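Local structure of 16S rRNA (adenine(1408)-N(1))-methyltransferase (Catenulispora acidiphila, 4X1O) at residues G199-V205 / H234-V240; E48-V54 / V120-V126. The protein probably methylates N1 of adenine 1408 in 16S ribosomal RNA with S-adenosyl-L-methionine as methyl donor, a modification linked to aminoglycoside resistance. All coordinates share one frame; numbering follows the deposited sequence.

Both contacts belong to one seven-stranded mixed sheet, whose order 3-2-1-4-5-7-6 is that of the Rossmann-like class I methyltransferases. Contact 2 comes first along the chain and is complete before contact 1 begins. It pairs the parallel strands 49-54 and 123-127 in the middle of the sheet, where the first and fourth strands lie side by side. Contact 1 pairs strand 229-239 with the edge strand 200-212, the antiparallel end. Strand 157-163 runs between the two pairs, whose centres are about 14 Å apart, and helix 142-151 packs against side chains of both. The residues that bind S-adenosyl-L-methionine lie nearer contact 2.

Contact 1. Residues G199-V205 / H234-V240; sequences GWQVADV and HLRAVAV
Six backbone hydrogen bonds tie Gly199-Val205 to His234-Val240. Gln201 and Val238 form a hydrogen-bonded antiparallel pair, Gln201 N reaching Val238 O at 2.9 Å and Val238 N returning to Gln201 O. Further along, Arg236 O is gripped twice: Ala203 N approaches at 2.7 Å and Asp204 N at 3.3 Å, both from the same face of the carbonyl plane. Two residues opposite one make this a classic beta bulge, which shifts the register by one. Gly199 closes helix 191-197 as the C-prime residue of a Schellman motif and leads toward the strand, its positive phi of 99° suiting glycine; its O then accepts a hydrogen bond from Val240 N.

This is the antiparallel end of the class I methyltransferase sheet, where the sixth and seventh strands meet.

Apolar packing occupies the face of Trp200, Val202 and Val205. The indole approaches Ala239 obliquely, CZ3 coming within 3.6 Å of Ala239 CB, while Trp200 CB meets Ala237 CB at 3.9 Å; the small alanines leave room for so broad a ring. Leu148 and Arg149 of helix 142-151 also touch it. At the other end Val205 CG2 rests against Leu235 CG, the two side chains crossing obliquely.

On the face of Gln201, Asp204 and Arg236, the Arg236 chain runs straight to CD, then bends at chi3 (75°), laying one face of its guanidinium over Asp204 CB, with NH1 3.7 Å away. The carboxylate forms no direct bond to that guanidinium: OD1 makes a salt bridge to Arg206, and OD2 takes a hydrogen bond from a water held weakly by Arg236 NH2. A second water donates to Asp204 OD1 and His234 O and lies in the ring plane at His234 ND1, 2.8 Å away.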
loop_
_atom_site.group_PDB
_atom_site.type_symbol
_atom_site.label_atom_id
_atom_site.label_comp_id
_atom_site.label_asym_id
_atom_site.label_seq_id
_atom_site.Cartn_x
_atom_site.Cartn_y
_atom_site.Cartn_z
ATOM N N GLY A 199 -4.287 13.923 -9.801
ATOM C CA GLY A 199 -3.270 14.436 -8.902
ATOM C C GLY A 199 -2.042 13.566 -8.693
ATOM O O GLY A 199 -1.324 13.739 -7.716
ATOM N N TRP A 200 -1.796 12.640 -9.609
ATOM C CA TRP A 200 -0.584 11.834 -9.587
ATOM C C TRP A 200 0.213 12.012 -10.865
ATOM O O TRP A 200 -0.159 11.484 -11.921
ATOM C CB TRP A 200 -0.901 10.353 -9.406
ATOM C CG TRP A 200 -1.433 9.980 -8.040
ATOM C CD1 TRP A 200 -2.674 9.490 -7.750
ATOM C CD2 TRP A 200 -0.723 10.044 -6.805
ATOM N NE1 TRP A 200 -2.783 9.247 -6.402
ATOM C CE2 TRP A 200 -1.600 9.578 -5.796
ATOM C CE3 TRP A 200 0.568 10.451 -6.446
ATOM C CZ2 TRP A 200 -1.223 9.499 -4.461
ATOM C CZ3 TRP A 200 0.946 10.375 -5.106
ATOM C CH2 TRP A 200 0.043 9.902 -4.129
ATOM N N GLN A 201 1.303 12.759 -10.770
ATOM C CA GLN A 201 2.137 13.016 -11.948
ATOM C C GLN A 201 3.117 11.849 -12.079
ATOM O O GLN A 201 4.002 11.673 -11.246
ATOM C CB GLN A 201 2.861 14.353 -11.807
ATOM C CG GLN A 201 3.540 14.850 -13.097
ATOM C CD GLN A 201 2.530 15.399 -14.088
ATOM O OE1 GLN A 201 1.716 16.270 -13.751
ATOM N NE2 GLN A 201 2.562 14.888 -15.318
ATOM N N VAL A 202 2.945 11.036 -13.118
ATOM C CA VAL A 202 3.767 9.833 -13.267
ATOM C C VAL A 202 5.233 10.185 -13.565
ATOM O O VAL A 202 5.522 11.034 -14.407
ATOM C CB VAL A 202 3.188 8.927 -14.374
ATOM C CG1 VAL A 202 4.127 7.747 -14.671
ATOM C CG2 VAL A 202 1.811 8.393 -13.936
ATOM N N ALA A 203 6.158 9.527 -12.873
ATOM C CA ALA A 203 7.587 9.803 -13.046
ATOM C C ALA A 203 8.336 8.680 -13.757
ATOM O O ALA A 203 9.318 8.925 -14.471
ATOM C CB ALA A 203 8.232 10.074 -11.691
ATOM N N ASP A 204 7.906 7.448 -13.528
ATOM C CA ASP A 204 8.635 6.296 -14.060
ATOM C C ASP A 204 7.702 5.100 -14.108
ATOM O O ASP A 204 6.926 4.870 -13.186
ATOM C CB ASP A 204 9.866 5.980 -13.191
ATOM C CG ASP A 204 10.809 4.952 -13.837
ATOM O OD1 ASP A 204 10.583 3.722 -13.692
ATOM O OD2 ASP A 204 11.793 5.381 -14.469
ATOM N N VAL A 205 7.774 4.350 -15.200
ATOM C CA VAL A 205 7.050 3.094 -15.316
ATOM C C VAL A 205 7.976 2.089 -15.970
ATOM O O VAL A 205 8.489 2.334 -17.068
ATOM C CB VAL A 205 5.772 3.194 -16.194
ATOM C CG1 VAL A 205 5.012 1.895 -16.133
ATOM C CG2 VAL A 205 4.883 4.373 -15.768
ATOM N N HIS A 234 6.396 -1.664 -12.092
ATOM C CA HIS A 234 6.590 -0.647 -11.084
ATOM C C HIS A 234 6.234 0.710 -11.638
ATOM O O HIS A 234 6.743 1.105 -12.685
ATOM C CB HIS A 234 8.039 -0.655 -10.592
ATOM C CG HIS A 234 8.255 0.163 -9.361
ATOM N ND1 HIS A 234 8.671 1.477 -9.404
ATOM C CD2 HIS A 234 8.095 -0.140 -8.051
ATOM C CE1 HIS A 234 8.764 1.945 -8.173
ATOM N NE2 HIS A 234 8.421 0.986 -7.332
ATOM N N LEU A 235 5.354 1.415 -10.943
ATOM C CA LEU A 235 4.974 2.758 -11.335
ATOM C C LEU A 235 5.295 3.699 -10.203
ATOM O O LEU A 235 4.970 3.409 -9.058
ATOM C CB LEU A 235 3.485 2.837 -11.666
ATOM C CG LEU A 235 2.934 4.168 -12.190
ATOM C CD1 LEU A 235 1.790 3.890 -13.146
ATOM C CD2 LEU A 235 2.468 5.093 -11.060
ATOM N N ARG A 236 5.927 4.818 -10.527
ATOM C CA ARG A 236 6.154 5.860 -9.538
ATOM C C ARG A 236 5.501 7.145 -10.007
ATOM O O ARG A 236 5.582 7.497 -11.190
ATOM C CB ARG A 236 7.654 6.072 -9.306
ATOM C CG ARG A 236 7.957 7.071 -8.182
ATOM C CD ARG A 236 9.457 7.206 -7.897
ATOM N NE ARG A 236 10.156 7.990 -8.911
ATOM C CZ ARG A 236 10.998 7.479 -9.803
ATOM N NH1 ARG A 236 11.251 6.177 -9.804
ATOM N NH2 ARG A 236 11.591 8.266 -10.693
ATOM N N ALA A 237 4.851 7.833 -9.081
ATOM C CA ALA A 237 4.210 9.111 -9.351
ATOM C C ALA A 237 4.441 10.049 -8.178
ATOM O O ALA A 237 4.926 9.637 -7.117
ATOM C CB ALA A 237 2.715 8.927 -9.595
ATOM N N VAL A 238 4.124 11.317 -8.385
ATOM C CA VAL A 238 4.273 12.315 -7.343
ATOM C C VAL A 238 2.942 13.039 -7.150
ATOM O O VAL A 238 2.262 13.395 -8.116
ATOM C CB VAL A 238 5.381 13.319 -7.696
ATOM C CG1 VAL A 238 5.358 14.502 -6.740
ATOM C CG2 VAL A 238 6.737 12.608 -7.693
ATOM N N ALA A 239 2.559 13.249 -5.896
ATOM C CA ALA A 239 1.318 13.949 -5.581
ATOM C C ALA A 239 1.361 15.423 -5.991
ATOM O O ALA A 239 2.229 16.178 -5.541
ATOM C CB ALA A 239 1.007 13.833 -4.067
ATOM N N VAL A 240 0.430 15.796 -6.870
ATOM C CA VAL A 240 0.300 17.150 -7.386
ATOM C C VAL A 240 -1.173 17.567 -7.308
ATOM O O VAL A 240 -2.045 16.774 -6.946
ATOM C CB VAL A 240 0.829 17.261 -8.869
ATOM C CG1 VAL A 240 2.349 17.005 -8.936
ATOM C CG2 VAL A 240 0.092 16.296 -9.784
HETATM O O HOH W 1 9.227 2.734 -11.845
HETATM O O HOH W 2 13.196 7.518 -13.492
#

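Contact 2. Residues E48-V54 / V120-V126; sequences ERILVDV and VADEVMV
Arg49 reaches across to Asp122 and Glu123 where the parallel strands 49-54 and 123-127 begin, at the centre of the Rossmann-like sheet of a class I methyltransferase. With CG anti to the backbone N (chi1 -165°) and the chain extended to NE, Arg49 runs from CB over Asp122 to the start of the other strand. CG packs on Asp122 CB at 3.7 Å, CD passes near Glu123 OE1, and NE makes the salt bridge to that oxygen at 3.1 Å. The oxygen lies in the guanidinium plane, but NE meets it on the anti side and 31° out of the carboxylate plane, the two flat groups being turned 77° apart. NH2 adds a weak bond to the same OE1, NH1 lies 4.1 Å from Asp122 CB, and Asp122 O sits over one guanidinium face. The arginine's charge would probably offset the like charges of Glu123 OE2 and Glu159, which come close.

Asp122 acts as a strand partner through its side chain. Its OD2 accepts from Ile50 N with the anti lone pair, while its own N bonds to Ile50 O; OD1 makes a salt bridge to Lys153. Regular parallel pairing follows, Val52 N donating to Glu123 O and Val52 O accepting from Met125 N.

On the face of Val52 and Val124, compact side chains suit close packing against helix 142-151: Val52 CG2 meets Ala121 CB at 3.6 Å, and Val54 CG2 meets Val124 CG1. The side chains of Val54 and Val126 come within about 4 Å of those of the cofactor-binding Ile110 and Leu133, respectively. On the opposite face Leu51 CD1 rests 3.6 Å from Met125 CG, and Asp53 OD1 lies 3.4 Å from Met125 CB.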
loop_
_atom_site.group_PDB
_atom_site.type_symbol
_atom_site.label_atom_id
_atom_site.label_comp_id
_atom_site.label_asym_id
_atom_site.label_seq_id
_atom_site.Cartn_x
_atom_site.Cartn_y
_atom_site.Cartn_z
ATOM N N GLU A 48 9.532 10.930 11.557
ATOM C CA GLU A 48 10.407 11.509 10.530
ATOM C C GLU A 48 9.733 11.422 9.168
ATOM O O GLU A 48 9.908 12.277 8.306
ATOM C CB GLU A 48 11.747 10.777 10.491
ATOM C CG GLU A 48 12.873 11.555 9.828
ATOM C CD GLU A 48 13.075 11.188 8.373
ATOM O OE1 GLU A 48 12.826 10.016 8.016
ATOM O OE2 GLU A 48 13.489 12.070 7.587
ATOM N N ARG A 49 8.950 10.373 8.993
ATOM C CA ARG A 49 8.253 10.120 7.735
ATOM C C ARG A 49 7.007 9.341 8.064
ATOM O O ARG A 49 7.035 8.510 8.978
ATOM C CB ARG A 49 9.146 9.327 6.778
ATOM C CG ARG A 49 8.685 9.308 5.326
ATOM C CD ARG A 49 9.769 8.660 4.445
ATOM N NE ARG A 49 9.452 8.694 3.017
ATOM C CZ ARG A 49 9.558 9.777 2.254
ATOM N NH1 ARG A 49 9.959 10.923 2.787
ATOM N NH2 ARG A 49 9.251 9.724 0.959
ATOM N N ILE A 50 5.919 9.609 7.351
ATOM C CA ILE A 50 4.707 8.824 7.498
ATOM C C ILE A 50 4.478 8.064 6.209
ATOM O O ILE A 50 4.339 8.663 5.140
ATOM C CB ILE A 50 3.497 9.689 7.804
ATOM C CG1 ILE A 50 3.734 10.408 9.143
ATOM C CG2 ILE A 50 2.220 8.834 7.841
ATOM C CD1 ILE A 50 2.904 11.612 9.354
ATOM N N LEU A 51 4.463 6.744 6.320
ATOM C CA LEU A 51 4.297 5.877 5.166
ATOM C C LEU A 51 2.945 5.222 5.233
ATOM O O LEU A 51 2.587 4.637 6.259
ATOM C CB LEU A 51 5.396 4.817 5.136
ATOM C CG LEU A 51 5.303 3.701 4.099
ATOM C CD1 LEU A 51 5.459 4.264 2.703
ATOM C CD2 LEU A 51 6.364 2.651 4.379
ATOM N N VAL A 52 2.176 5.339 4.160
ATOM C CA VAL A 52 0.897 4.650 4.138
ATOM C C VAL A 52 0.978 3.532 3.103
ATOM O O VAL A 52 1.227 3.786 1.925
ATOM C CB VAL A 52 -0.270 5.601 3.842
ATOM C CG1 VAL A 52 -1.573 4.799 3.665
ATOM C CG2 VAL A 52 -0.428 6.602 4.991
ATOM N N ASP A 53 0.827 2.298 3.585
ATOM C CA ASP A 53 0.728 1.109 2.749
ATOM C C ASP A 53 -0.724 0.797 2.513
ATOM O O ASP A 53 -1.434 0.402 3.433
ATOM C CB ASP A 53 1.388 -0.102 3.388
ATOM C CG ASP A 53 2.869 0.062 3.562
ATOM O OD1 ASP A 53 3.529 0.653 2.685
ATOM O OD2 ASP A 53 3.366 -0.417 4.590
ATOM N N VAL A 54 -1.179 0.948 1.276
ATOM C CA VAL A 54 -2.574 0.682 0.981
ATOM C C VAL A 54 -2.670 -0.730 0.432
ATOM O O VAL A 54 -2.010 -1.058 -0.550
ATOM C CB VAL A 54 -3.148 1.694 -0.022
ATOM C CG1 VAL A 54 -4.622 1.403 -0.276
ATOM C CG2 VAL A 54 -2.963 3.122 0.508
ATOM N N VAL A 120 -2.064 12.862 5.148
ATOM C CA VAL A 120 -1.113 12.501 6.199
ATOM C C VAL A 120 0.190 11.907 5.664
ATOM O O VAL A 120 1.214 11.958 6.341
ATOM C CB VAL A 120 -1.722 11.503 7.202
ATOM C CG1 VAL A 120 -2.985 12.093 7.884
ATOM C CG2 VAL A 120 -2.016 10.156 6.553
ATOM N N ALA A 121 0.164 11.358 4.458
ATOM C CA ALA A 121 1.275 10.495 4.039
ATOM C C ALA A 121 2.406 11.256 3.340
ATOM O O ALA A 121 2.162 12.051 2.427
ATOM C CB ALA A 121 0.755 9.393 3.141
ATOM N N ASP A 122 3.643 11.007 3.772
ATOM C CA ASP A 122 4.823 11.459 3.035
ATOM C C ASP A 122 5.132 10.555 1.854
ATOM O O ASP A 122 5.897 10.924 0.965
ATOM C CB ASP A 122 6.047 11.500 3.950
ATOM C CG ASP A 122 5.919 12.530 5.050
ATOM O OD1 ASP A 122 5.704 13.718 4.734
ATOM O OD2 ASP A 122 6.039 12.144 6.225
ATOM N N GLU A 123 4.578 9.355 1.869
ATOM C CA GLU A 123 4.812 8.369 0.816
ATOM C C GLU A 123 3.685 7.377 0.841
ATOM O O GLU A 123 3.244 6.981 1.919
ATOM C CB GLU A 123 6.147 7.661 1.027
ATOM C CG GLU A 123 6.502 6.639 -0.016
ATOM C CD GLU A 123 7.925 6.123 0.182
ATOM O OE1 GLU A 123 8.515 6.385 1.254
ATOM O OE2 GLU A 123 8.459 5.472 -0.732
ATOM N N VAL A 124 3.209 6.977 -0.335
ATOM C CA VAL A 124 2.117 6.014 -0.414
ATOM C C VAL A 124 2.612 4.820 -1.190
ATOM O O VAL A 124 3.187 4.972 -2.264
ATOM C CB VAL A 124 0.876 6.611 -1.087
ATOM C CG1 VAL A 124 -0.228 5.553 -1.234
ATOM C CG2 VAL A 124 0.405 7.852 -0.308
ATOM N N MET A 125 2.427 3.627 -0.648
ATOM C CA MET A 125 2.893 2.432 -1.341
ATOM C C MET A 125 1.740 1.494 -1.590
ATOM O O MET A 125 0.977 1.187 -0.668
ATOM C CB MET A 125 3.981 1.705 -0.534
ATOM C CG MET A 125 5.299 2.470 -0.440
ATOM S SD MET A 125 6.529 1.388 0.350
ATOM C CE MET A 125 7.501 0.894 -1.073
ATOM N N VAL A 126 1.612 1.039 -2.834
ATOM C CA VAL A 126 0.614 0.028 -3.173
ATOM C C VAL A 126 1.354 -1.213 -3.625
ATOM O O VAL A 126 1.796 -1.297 -4.761
ATOM C CB VAL A 126 -0.346 0.534 -4.270
ATOM C CG1 VAL A 126 -1.365 -0.541 -4.653
ATOM C CG2 VAL A 126 -1.052 1.815 -3.812
#